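Local coordinates for protein D-aminopeptidase (Bacillus subtilis, PDB 1HI9) that hydrolyses N-terminal residues from peptides containing D-amino acids, as a zinc-dependent, self-compartmentalizing homodecamer whose active sites lie in a central chamber, at residues R96-G102 with V146-A152; L136-V140 with P210-P214; L164-V168 with K207-L211. One frame throughout, in Å; residues are numbered along the deposited sequence.

How the interactions relate
The three contacts lie progressively farther from the centre of the chain, their own centres at about 10, 13 and 16 Å from it. Interaction 1 joins two neighbouring parallel strands of the central sheet, and its Gly102 lies about 8 Å from a bound zinc ion. Interaction 2, its centre about 12 Å from that of interaction 1, fastens helix 133-143 to the loop that follows helix 187-203; Phe100 CZ meets Asn137 CB at 3.7 Å where the two adjoin. Interaction 3 holds the same loop against the turn at 164-168, and Leu211 serves both. Val148 CB touches Ile165 CD1 at 3.5 Å, so the sheet packs against this turn too. Helix 133-143 begins with the zinc ligand Glu133.

Interaction 1 of 3, residues R96-G102 with V146-A152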
ATOM      1  N   ARG A  96      31.214 -40.428   6.107  1.00 51.53           N
ATOM      2  CA  ARG A  96      30.837 -41.819   6.310  1.00 52.93           C
ATOM      3  C   ARG A  96      29.443 -42.071   5.740  1.00 52.29           C
ATOM      4  O   ARG A  96      29.146 -43.164   5.261  1.00 52.70           O
ATOM      5  CB  ARG A  96      30.869 -42.139   7.816  1.00 55.12           C
ATOM      6  CG  ARG A  96      30.378 -43.539   8.249  1.00 58.40           C
ATOM      7  CD  ARG A  96      31.321 -44.711   7.915  1.00 61.09           C
ATOM      8  NE  ARG A  96      31.034 -45.274   6.619  1.00 64.11           N
ATOM      9  CZ  ARG A  96      30.510 -46.455   6.296  1.00 65.28           C
ATOM     10  NH1 ARG A  96      30.353 -46.680   5.007  1.00 65.80           N
ATOM     11  NH2 ARG A  96      30.170 -47.397   7.170  1.00 66.93           N
ATOM     12  N   GLY A  97      28.593 -41.052   5.783  1.00 50.94           N
ATOM     13  CA  GLY A  97      27.249 -41.212   5.270  1.00 49.56           C
ATOM     14  C   GLY A  97      26.483 -39.908   5.248  1.00 48.74           C
ATOM     15  O   GLY A  97      26.932 -38.893   5.791  1.00 48.93           O
ATOM     16  N   ALA A  98      25.317 -39.941   4.617  1.00 47.00           N
ATOM     17  CA  ALA A  98      24.477 -38.768   4.513  1.00 46.29           C
ATOM     18  C   ALA A  98      23.111 -39.033   5.117  1.00 45.30           C
ATOM     19  O   ALA A  98      22.629 -40.165   5.107  1.00 44.22           O
ATOM     20  CB  ALA A  98      24.338 -38.352   3.056  1.00 46.30           C
ATOM     21  N   LEU A  99      22.500 -37.976   5.648  1.00 44.97           N
ATOM     22  CA  LEU A  99      21.180 -38.063   6.267  1.00 43.88           C
ATOM     23  C   LEU A  99      20.302 -36.940   5.711  1.00 42.61           C
ATOM     24  O   LEU A  99      20.614 -35.761   5.875  1.00 41.90           O
ATOM     25  CB  LEU A  99      21.318 -37.927   7.785  1.00 44.66           C
ATOM     26  CG  LEU A  99      20.151 -38.386   8.671  1.00 46.13           C
ATOM     27  CD1 LEU A  99      20.561 -38.320  10.148  1.00 45.30           C
ATOM     28  CD2 LEU A  99      18.943 -37.514   8.428  1.00 47.48           C
ATOM     29  N   PHE A 100      19.214 -37.310   5.043  1.00 40.93           N
ATOM     30  CA  PHE A 100      18.293 -36.326   4.472  1.00 39.72           C
ATOM     31  C   PHE A 100      17.132 -36.141   5.442  1.00 38.40           C
ATOM     32  O   PHE A 100      16.440 -37.105   5.771  1.00 38.85           O
ATOM     33  CB  PHE A 100      17.770 -36.808   3.112  1.00 38.77           C
ATOM     34  CG  PHE A 100      18.835 -36.941   2.053  1.00 39.13           C
ATOM     35  CD1 PHE A 100      18.517 -37.443   0.793  1.00 39.98           C
ATOM     36  CD2 PHE A 100      20.142 -36.552   2.295  1.00 37.47           C
ATOM     37  CE1 PHE A 100      19.486 -37.549  -0.199  1.00 38.95           C
ATOM     38  CE2 PHE A 100      21.108 -36.656   1.308  1.00 36.34           C
ATOM     39  CZ  PHE A 100      20.779 -37.153   0.061  1.00 38.43           C
ATOM     40  N   LEU A 101      16.921 -34.903   5.885  1.00 38.34           N
ATOM     41  CA  LEU A 101      15.868 -34.578   6.855  1.00 37.55           C
ATOM     42  C   LEU A 101      14.838 -33.602   6.303  1.00 36.35           C
ATOM     43  O   LEU A 101      15.178 -32.667   5.581  1.00 36.30           O
ATOM     44  CB  LEU A 101      16.495 -33.958   8.106  1.00 38.86           C
ATOM     45  CG  LEU A 101      16.023 -34.390   9.490  1.00 41.53           C
ATOM     46  CD1 LEU A 101      16.686 -33.484  10.512  1.00 40.99           C
ATOM     47  CD2 LEU A 101      14.518 -34.319   9.624  1.00 41.32           C
ATOM     48  N   GLY A 102      13.581 -33.813   6.672  1.00 34.73           N
ATOM     49  CA  GLY A 102      12.523 -32.938   6.214  1.00 34.11           C
ATOM     50  C   GLY A 102      12.299 -32.983   4.718  1.00 34.24           C
ATOM     51  O   GLY A 102      11.886 -31.989   4.115  1.00 32.61           O
ATOM     52  N   VAL A 146      29.459 -41.884  -1.076  1.00 45.78           N
ATOM     53  CA  VAL A 146      28.869 -41.727   0.237  1.00 43.89           C
ATOM     54  C   VAL A 146      27.450 -42.239   0.163  1.00 43.53           C
ATOM     55  O   VAL A 146      26.684 -41.855  -0.711  1.00 43.98           O
ATOM     56  CB  VAL A 146      28.864 -40.266   0.684  1.00 42.49           C
ATOM     57  CG1 VAL A 146      28.178 -40.149   2.026  1.00 41.16           C
ATOM     58  CG2 VAL A 146      30.292 -39.748   0.762  1.00 41.55           C
ATOM     59  N   PRO A 147      27.091 -43.147   1.070  1.00 43.86           N
ATOM     60  CA  PRO A 147      25.744 -43.720   1.103  1.00 43.10           C
ATOM     61  C   PRO A 147      24.740 -42.886   1.902  1.00 42.77           C
ATOM     62  O   PRO A 147      25.092 -42.242   2.891  1.00 41.97           O
ATOM     63  CB  PRO A 147      25.978 -45.083   1.735  1.00 44.02           C
ATOM     64  CG  PRO A 147      27.067 -44.776   2.742  1.00 43.70           C
ATOM     65  CD  PRO A 147      28.008 -43.891   1.956  1.00 43.43           C
ATOM     66  N   VAL A 148      23.490 -42.903   1.453  1.00 42.16           N
ATOM     67  CA  VAL A 148      22.426 -42.183   2.122  1.00 42.12           C
ATOM     68  C   VAL A 148      21.886 -43.154   3.168  1.00 43.28           C
ATOM     69  O   VAL A 148      21.090 -44.043   2.863  1.00 43.56           O
ATOM     70  CB  VAL A 148      21.308 -41.796   1.135  1.00 41.66           C
ATOM     71  CG1 VAL A 148      20.165 -41.134   1.871  1.00 39.84           C
ATOM     72  CG2 VAL A 148      21.866 -40.867   0.062  1.00 40.42           C
ATOM     73  N   LEU A 149      22.334 -42.983   4.404  1.00 43.71           N
ATOM     74  CA  LEU A 149      21.945 -43.867   5.490  1.00 43.64           C
ATOM     75  C   LEU A 149      20.505 -43.739   5.944  1.00 42.45           C
ATOM     76  O   LEU A 149      19.857 -44.733   6.275  1.00 42.40           O
ATOM     77  CB  LEU A 149      22.871 -43.644   6.685  1.00 43.47           C
ATOM     78  CG  LEU A 149      24.362 -43.775   6.376  1.00 45.54           C
ATOM     79  CD1 LEU A 149      25.174 -43.615   7.664  1.00 45.79           C
ATOM     80  CD2 LEU A 149      24.640 -45.133   5.743  1.00 45.15           C
ATOM     81  N   MET A 150      20.002 -42.511   5.959  1.00 42.09           N
ATOM     82  CA  MET A 150      18.647 -42.260   6.422  1.00 39.86           C
ATOM     83  C   MET A 150      17.969 -41.122   5.666  1.00 38.87           C
ATOM     84  O   MET A 150      18.623 -40.195   5.194  1.00 39.63           O
ATOM     85  CB  MET A 150      18.689 -41.918   7.911  1.00 39.16           C
ATOM     86  CG  MET A 150      17.340 -41.839   8.596  1.00 41.07           C
ATOM     87  SD  MET A 150      17.540 -41.283  10.291  1.00 43.00           S
ATOM     88  CE  MET A 150      16.258 -40.044  10.404  1.00 46.71           C
ATOM     89  N   VAL A 151      16.649 -41.207   5.570  1.00 37.21           N
ATOM     90  CA  VAL A 151      15.843 -40.193   4.914  1.00 36.85           C
ATOM     91  C   VAL A 151      14.581 -40.015   5.757  1.00 37.36           C
ATOM     92  O   VAL A 151      13.863 -40.981   6.004  1.00 35.96           O
ATOM     93  CB  VAL A 151      15.443 -40.626   3.475  1.00 37.15           C
ATOM     94  CG1 VAL A 151      14.474 -39.618   2.871  1.00 36.02           C
ATOM     95  CG2 VAL A 151      16.684 -40.732   2.593  1.00 35.65           C
ATOM     96  N   ALA A 152      14.330 -38.788   6.215  1.00 36.56           N
ATOM     97  CA  ALA A 152      13.153 -38.497   7.024  1.00 36.10           C
ATOM     98  C   ALA A 152      12.264 -37.483   6.321  1.00 37.00           C
ATOM     99  O   ALA A 152      12.742 -36.606   5.598  1.00 37.40           O
ATOM    100  CB  ALA A 152      13.566 -37.969   8.380  1.00 37.10           C
TER
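Strands 97-101 and 148-152, neighbours inside the mixed seven-strand sheet, run parallel, their axes approaching to 4.6 Å at an angle of 15°, and exchange four backbone hydrogen bonds: Ala98 N to Pro147 O, Leu149 N to Ala98 O, Phe100 N to Met150 O and Ala152 N to Phe100 O. The last is the shortest, 2.7 Å from Ala152 N to Phe100 O. Between the Ala98-Val148 and Leu99-Met150 pairs the register slips by one residue, a beta bulge with Leu149, helical in its backbone conformation, as the extra residue.

Phe100 governs one face of the pair. With CG anti to its carbonyl carbon (chi1 -64°), the ring leans back over Val148, whose CG1 lies above the ring centre in a CH-pi contact, 4.2 Å from the centroid; Val151 CG2 packs against Phe100 CB and CD1. On the other face, covered by helix 28-48 at Leu99 and by helix 187-203 at Met150, these two side chains run alongside each other, Leu99 CG 3.9 Å from Met150 CB. At the Gly97 end Val146 CG1 rests 3.5 Å from Gly97 CA.

Hydrogen bonds thus pair the backbones on both sides of the bulge while apolar side chains cover the faces, and the pair ends at Gly102, near the zinc ligand Asp8.

Interaction 2 of 3, residues L136-V140 with P210-P214; sequences LNAYV and PLTPP
Leu211 rides over the Tyr139 ring, and its two methyls divide the work. CD1 stands 3.8 Å above the ring plane, displaced toward the rim, and makes a CH-pi contact 4.0 Å from the centroid; the same methyl reaches Ala138 CB at 3.6 Å. CD2 sits close to Tyr139 CE2, 3.3 Å away. Pro213 takes a different approach: its CB meets Tyr139 CD2 at 3.7 Å, while its CG lies 3.6 Å from Tyr139 O. Thr212 O comes to the ring edge, near its plane, 3.8 Å from Tyr139 CE2.

Both partners are positioned by their own chain. A chi1 of -88° sets the Tyr139 ring beside the loop, one face under Leu211 CD1. Leu211 is the centre of an inverse gamma turn, closed by a weak hydrogen bond from Thr212 N to Pro210 O, and this bend presents its side chain to the helix. Strands 121-126 and 129-131 and helix 254-268 also contact Tyr139. Two residues before it on the same helix, Asn137 is held by ND2 to the Tyr103 hydroxyl and by OD1 to that of Tyr258.

Replacing Tyr139 by an alanine is likely to leave Leu211 CD1 and Pro213 CB without the ring they pack on and to open a gap beside the helix. Between these two segments no hydrogen bond forms, and the contact rests mainly on apolar and CH-pi packing, which depends on shape.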
ATOM      1  N   LEU A 136      18.303 -36.893  -7.032  1.00 36.72           N
ATOM      2  CA  LEU A 136      19.463 -36.139  -7.486  1.00 36.82           C
ATOM      3  C   LEU A 136      20.503 -35.999  -6.377  1.00 37.52           C
ATOM      4  O   LEU A 136      21.695 -36.175  -6.624  1.00 36.84           O
ATOM      5  CB  LEU A 136      19.058 -34.745  -7.969  1.00 37.19           C
ATOM      6  CG  LEU A 136      18.413 -34.619  -9.348  1.00 39.86           C
ATOM      7  CD1 LEU A 136      18.171 -33.128  -9.650  1.00 39.98           C
ATOM      8  CD2 LEU A 136      19.312 -35.232 -10.416  1.00 36.90           C
ATOM      9  N   ASN A 137      20.062 -35.683  -5.162  1.00 36.76           N
ATOM     10  CA  ASN A 137      21.012 -35.518  -4.070  1.00 36.92           C
ATOM     11  C   ASN A 137      21.691 -36.848  -3.717  1.00 37.71           C
ATOM     12  O   ASN A 137      22.876 -36.880  -3.358  1.00 36.09           O
ATOM     13  CB  ASN A 137      20.332 -34.913  -2.834  1.00 37.01           C
ATOM     14  CG  ASN A 137      19.703 -33.548  -3.115  1.00 36.34           C
ATOM     15  OD1 ASN A 137      20.043 -32.876  -4.093  1.00 38.15           O
ATOM     16  ND2 ASN A 137      18.795 -33.134  -2.255  1.00 33.81           N
ATOM     17  N   ALA A 138      20.949 -37.946  -3.853  1.00 36.07           N
ATOM     18  CA  ALA A 138      21.502 -39.257  -3.561  1.00 35.62           C
ATOM     19  C   ALA A 138      22.578 -39.571  -4.593  1.00 35.88           C
ATOM     20  O   ALA A 138      23.644 -40.093  -4.258  1.00 34.42           O
ATOM     21  CB  ALA A 138      20.402 -40.318  -3.588  1.00 35.06           C
ATOM     22  N   TYR A 139      22.306 -39.228  -5.851  1.00 37.07           N
ATOM     23  CA  TYR A 139      23.266 -39.469  -6.921  1.00 36.31           C
ATOM     24  C   TYR A 139      24.545 -38.664  -6.715  1.00 37.63           C
ATOM     25  O   TYR A 139      25.640 -39.155  -7.002  1.00 37.34           O
ATOM     26  CB  TYR A 139      22.656 -39.131  -8.282  1.00 36.82           C
ATOM     27  CG  TYR A 139      21.908 -40.277  -8.923  1.00 37.82           C
ATOM     28  CD1 TYR A 139      20.683 -40.066  -9.549  1.00 37.28           C
ATOM     29  CD2 TYR A 139      22.428 -41.570  -8.910  1.00 38.65           C
ATOM     30  CE1 TYR A 139      19.987 -41.112 -10.142  1.00 37.26           C
ATOM     31  CE2 TYR A 139      21.741 -42.628  -9.505  1.00 38.06           C
ATOM     32  CZ  TYR A 139      20.518 -42.389 -10.119  1.00 38.40           C
ATOM     33  OH  TYR A 139      19.825 -43.423 -10.717  1.00 37.79           O
ATOM     34  N   VAL A 140      24.421 -37.427  -6.231  1.00 37.27           N
ATOM     35  CA  VAL A 140      25.615 -36.621  -5.997  1.00 36.68           C
ATOM     36  C   VAL A 140      26.381 -37.247  -4.836  1.00 36.49           C
ATOM     37  O   VAL A 140      27.600 -37.238  -4.820  1.00 37.89           O
ATOM     38  CB  VAL A 140      25.271 -35.152  -5.661  1.00 36.96           C
ATOM     39  CG1 VAL A 140      26.544 -34.402  -5.277  1.00 34.11           C
ATOM     40  CG2 VAL A 140      24.611 -34.489  -6.861  1.00 34.82           C
ATOM     41  N   PRO A 210      26.288 -46.708  -1.724  1.00 53.51           N
ATOM     42  CA  PRO A 210      26.170 -45.426  -2.420  1.00 52.71           C
ATOM     43  C   PRO A 210      25.393 -45.590  -3.718  1.00 52.16           C
ATOM     44  O   PRO A 210      25.529 -46.599  -4.403  1.00 51.45           O
ATOM     45  CB  PRO A 210      27.628 -45.033  -2.670  1.00 52.65           C
ATOM     46  CG  PRO A 210      28.349 -45.654  -1.514  1.00 53.17           C
ATOM     47  CD  PRO A 210      27.701 -47.019  -1.446  1.00 53.76           C
ATOM     48  N   LEU A 211      24.569 -44.598  -4.042  1.00 51.19           N
ATOM     49  CA  LEU A 211      23.784 -44.637  -5.262  1.00 49.76           C
ATOM     50  C   LEU A 211      24.685 -44.158  -6.399  1.00 49.80           C
ATOM     51  O   LEU A 211      24.636 -42.993  -6.801  1.00 49.46           O
ATOM     52  CB  LEU A 211      22.573 -43.713  -5.141  1.00 50.23           C
ATOM     53  CG  LEU A 211      21.258 -44.190  -5.761  1.00 51.95           C
ATOM     54  CD1 LEU A 211      20.350 -42.986  -5.972  1.00 52.76           C
ATOM     55  CD2 LEU A 211      21.505 -44.887  -7.076  1.00 52.18           C
ATOM     56  N   THR A 212      25.512 -45.061  -6.909  1.00 49.04           N
ATOM     57  CA  THR A 212      26.442 -44.722  -7.974  1.00 48.16           C
ATOM     58  C   THR A 212      25.741 -44.216  -9.228  1.00 48.46           C
ATOM     59  O   THR A 212      24.851 -44.880  -9.773  1.00 47.86           O
ATOM     60  CB  THR A 212      27.319 -45.934  -8.334  1.00 48.82           C
ATOM     61  OG1 THR A 212      27.956 -46.420  -7.147  1.00 48.46           O
ATOM     62  CG2 THR A 212      28.383 -45.542  -9.359  1.00 48.07           C
ATOM     63  N   PRO A 213      26.125 -43.018  -9.697  1.00 47.49           N
ATOM     64  CA  PRO A 213      25.526 -42.432 -10.893  1.00 47.61           C
ATOM     65  C   PRO A 213      26.315 -42.806 -12.138  1.00 48.10           C
ATOM     66  O   PRO A 213      27.476 -43.192 -12.053  1.00 48.16           O
ATOM     67  CB  PRO A 213      25.610 -40.943 -10.603  1.00 47.53           C
ATOM     68  CG  PRO A 213      26.960 -40.849  -9.949  1.00 46.82           C
ATOM     69  CD  PRO A 213      26.939 -42.017  -8.982  1.00 46.62           C
ATOM     70  N   PRO A 214      25.687 -42.700 -13.314  1.00 49.22           N
ATOM     71  CA  PRO A 214      26.352 -43.025 -14.580  1.00 49.73           C
ATOM     72  C   PRO A 214      27.580 -42.131 -14.762  1.00 51.42           C
ATOM     73  O   PRO A 214      27.657 -41.053 -14.174  1.00 50.41           O
ATOM     74  CB  PRO A 214      25.282 -42.714 -15.622  1.00 50.18           C
ATOM     75  CG  PRO A 214      24.001 -42.970 -14.884  1.00 49.84           C
ATOM     76  CD  PRO A 214      24.271 -42.362 -13.531  1.00 48.34           C
TER

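Interaction 3 of 3, residues L164-V168 with K207-L211; sequences LIPNV and KVKPL
Leu164, Ile165 and Asn167 of the turn after helix 155-162 meet Leu211, Val208 and Lys207 of the loop that leads from helix 187-203 toward strand 218-223. The contact is mixed, apolar toward helix 133-143 and polar where it faces solvent.

On the apolar side, Leu164 and Leu211 are nearly perpendicular. Leu164 CG is anti to the backbone N (chi1 179°), which carries its branch toward the linker, and Leu164 CD2 meets Leu211 CD1 at 3.5 Å. Next along, Ile165 CG2 touches Val208 CG1 at 3.9 Å. The second methyl of Val208, CG2, lies 3.6 Å from Asn167 O, so this valine packs against both side chain and backbone of the turn. Helix 133-143 backs the apolar part, Leu134 touching Leu164 and Ala138 touching Ile165, while Pro147 covers Val208.

On the polar side Asn167 ND2 gives a hydrogen bond of 2.8 Å to Lys207 O. The bond is bent, with 137° at the hydrogen, and the acceptor stands out of the amide plane of Asn167. A water accepts from Lys209 N at 3.2 Å; its link to Pro166 O, which would bridge the two loops, is doubtful. The aliphatic chains of Lys207 and Lys209 lead away from the turn.

Ile165 to Val168 form a type II beta turn, closed by Val168 N to Ile165 O, with Asn167 at the third position in the positive-phi conformation (66°) characteristic of that turn, here one that leads into strand 169-176 of the central sheet.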
ATOM      1  N   LEU A 164      14.396 -46.403  -4.099  1.00 49.50           N
ATOM      2  CA  LEU A 164      15.580 -45.980  -4.825  1.00 47.69           C
ATOM      3  C   LEU A 164      16.859 -46.484  -4.172  1.00 47.54           C
ATOM      4  O   LEU A 164      17.784 -46.908  -4.856  1.00 47.76           O
ATOM      5  CB  LEU A 164      15.616 -44.454  -4.907  1.00 47.67           C
ATOM      6  CG  LEU A 164      16.827 -43.850  -5.621  1.00 47.99           C
ATOM      7  CD1 LEU A 164      16.687 -44.077  -7.111  1.00 48.60           C
ATOM      8  CD2 LEU A 164      16.922 -42.371  -5.321  1.00 47.58           C
ATOM      9  N   ILE A 165      16.902 -46.442  -2.846  1.00 47.92           N
ATOM     10  CA  ILE A 165      18.076 -46.872  -2.095  1.00 46.93           C
ATOM     11  C   ILE A 165      17.786 -48.112  -1.246  1.00 47.26           C
ATOM     12  O   ILE A 165      17.074 -48.044  -0.243  1.00 45.89           O
ATOM     13  CB  ILE A 165      18.554 -45.755  -1.152  1.00 47.16           C
ATOM     14  CG1 ILE A 165      18.701 -44.446  -1.930  1.00 47.48           C
ATOM     15  CG2 ILE A 165      19.879 -46.157  -0.505  1.00 47.32           C
ATOM     16  CD1 ILE A 165      18.973 -43.237  -1.051  1.00 45.42           C
ATOM     17  N   PRO A 166      18.348 -49.259  -1.633  1.00 46.96           N
ATOM     18  CA  PRO A 166      18.143 -50.511  -0.896  1.00 47.23           C
ATOM     19  C   PRO A 166      18.610 -50.465   0.567  1.00 47.94           C
ATOM     20  O   PRO A 166      19.705 -49.982   0.870  1.00 48.07           O
ATOM     21  CB  PRO A 166      18.936 -51.525  -1.717  1.00 48.16           C
ATOM     22  CG  PRO A 166      18.852 -50.960  -3.128  1.00 48.93           C
ATOM     23  CD  PRO A 166      19.106 -49.489  -2.874  1.00 47.65           C
ATOM     24  N   ASN A 167      17.771 -50.978   1.464  1.00 46.61           N
ATOM     25  CA  ASN A 167      18.065 -51.034   2.896  1.00 45.65           C
ATOM     26  C   ASN A 167      18.160 -49.685   3.593  1.00 45.35           C
ATOM     27  O   ASN A 167      18.542 -49.613   4.762  1.00 46.00           O
ATOM     28  CB  ASN A 167      19.366 -51.806   3.153  1.00 46.88           C
ATOM     29  CG  ASN A 167      19.396 -53.142   2.447  1.00 46.33           C
ATOM     30  OD1 ASN A 167      18.485 -53.953   2.599  1.00 44.54           O
ATOM     31  ND2 ASN A 167      20.444 -53.373   1.660  1.00 45.43           N
ATOM     32  N   VAL A 168      17.819 -48.614   2.892  1.00 44.25           N
ATOM     33  CA  VAL A 168      17.887 -47.295   3.496  1.00 43.20           C
ATOM     34  C   VAL A 168      16.905 -47.216   4.662  1.00 43.40           C
ATOM     35  O   VAL A 168      15.847 -47.843   4.635  1.00 43.55           O
ATOM     36  CB  VAL A 168      17.540 -46.187   2.474  1.00 43.46           C
ATOM     37  CG1 VAL A 168      16.083 -46.304   2.040  1.00 41.73           C
ATOM     38  CG2 VAL A 168      17.806 -44.820   3.083  1.00 41.68           C
ATOM     39  N   LYS A 207      24.875 -52.018   5.576  1.00 61.78           N
ATOM     40  CA  LYS A 207      23.926 -52.601   4.635  1.00 61.72           C
ATOM     41  C   LYS A 207      23.467 -51.650   3.533  1.00 60.45           C
ATOM     42  O   LYS A 207      22.710 -52.037   2.638  1.00 59.91           O
ATOM     43  CB  LYS A 207      22.710 -53.150   5.387  1.00 63.22           C
ATOM     44  CG  LYS A 207      23.043 -54.347   6.268  1.00 65.77           C
ATOM     45  CD  LYS A 207      21.807 -54.951   6.912  1.00 68.25           C
ATOM     46  CE  LYS A 207      22.168 -56.185   7.740  1.00 69.19           C
ATOM     47  NZ  LYS A 207      20.972 -56.772   8.409  1.00 70.15           N
ATOM     48  N   VAL A 208      23.938 -50.408   3.589  1.00 58.73           N
ATOM     49  CA  VAL A 208      23.558 -49.419   2.589  1.00 56.82           C
ATOM     50  C   VAL A 208      24.715 -49.034   1.683  1.00 56.00           C
ATOM     51  O   VAL A 208      25.808 -48.719   2.154  1.00 54.83           O
ATOM     52  CB  VAL A 208      23.016 -48.144   3.245  1.00 56.68           C
ATOM     53  CG1 VAL A 208      22.560 -47.167   2.170  1.00 55.34           C
ATOM     54  CG2 VAL A 208      21.870 -48.493   4.177  1.00 56.20           C
ATOM     55  N   LYS A 209      24.464 -49.052   0.379  1.00 55.23           N
ATOM     56  CA  LYS A 209      25.496 -48.710  -0.588  1.00 55.58           C
ATOM     57  C   LYS A 209      25.223 -47.393  -1.292  1.00 54.49           C
ATOM     58  O   LYS A 209      24.074 -46.985  -1.449  1.00 54.45           O
ATOM     59  CB  LYS A 209      25.642 -49.821  -1.633  1.00 57.77           C
ATOM     60  CG  LYS A 209      26.384 -51.057  -1.150  1.00 60.73           C
ATOM     61  CD  LYS A 209      26.707 -51.964  -2.322  1.00 64.00           C
ATOM     62  CE  LYS A 209      27.624 -53.113  -1.914  1.00 67.15           C
ATOM     63  NZ  LYS A 209      28.097 -53.926  -3.095  1.00 67.77           N
ATOM     64  N   PRO A 210      26.288 -46.708  -1.724  1.00 53.51           N
ATOM     65  CA  PRO A 210      26.170 -45.426  -2.420  1.00 52.71           C
ATOM     66  C   PRO A 210      25.393 -45.590  -3.718  1.00 52.16           C
ATOM     67  O   PRO A 210      25.529 -46.599  -4.403  1.00 51.45           O
ATOM     68  CB  PRO A 210      27.628 -45.033  -2.670  1.00 52.65           C
ATOM     69  CG  PRO A 210      28.349 -45.654  -1.514  1.00 53.17           C
ATOM     70  CD  PRO A 210      27.701 -47.019  -1.446  1.00 53.76           C
ATOM     71  N   LEU A 211      24.569 -44.598  -4.042  1.00 51.19           N
ATOM     72  CA  LEU A 211      23.784 -44.637  -5.262  1.00 49.76           C
ATOM     73  C   LEU A 211      24.685 -44.158  -6.399  1.00 49.80           C
ATOM     74  O   LEU A 211      24.636 -42.993  -6.801  1.00 49.46           O
ATOM     75  CB  LEU A 211      22.573 -43.713  -5.141  1.00 50.23           C
ATOM     76  CG  LEU A 211      21.258 -44.190  -5.761  1.00 51.95           C
ATOM     77  CD1 LEU A 211      20.350 -42.986  -5.972  1.00 52.76           C
ATOM     78  CD2 LEU A 211      21.505 -44.887  -7.076  1.00 52.18           C
TER
HETATM   79  O   HOH W   1      21.505 -49.554  -0.675  1.00 25.65           O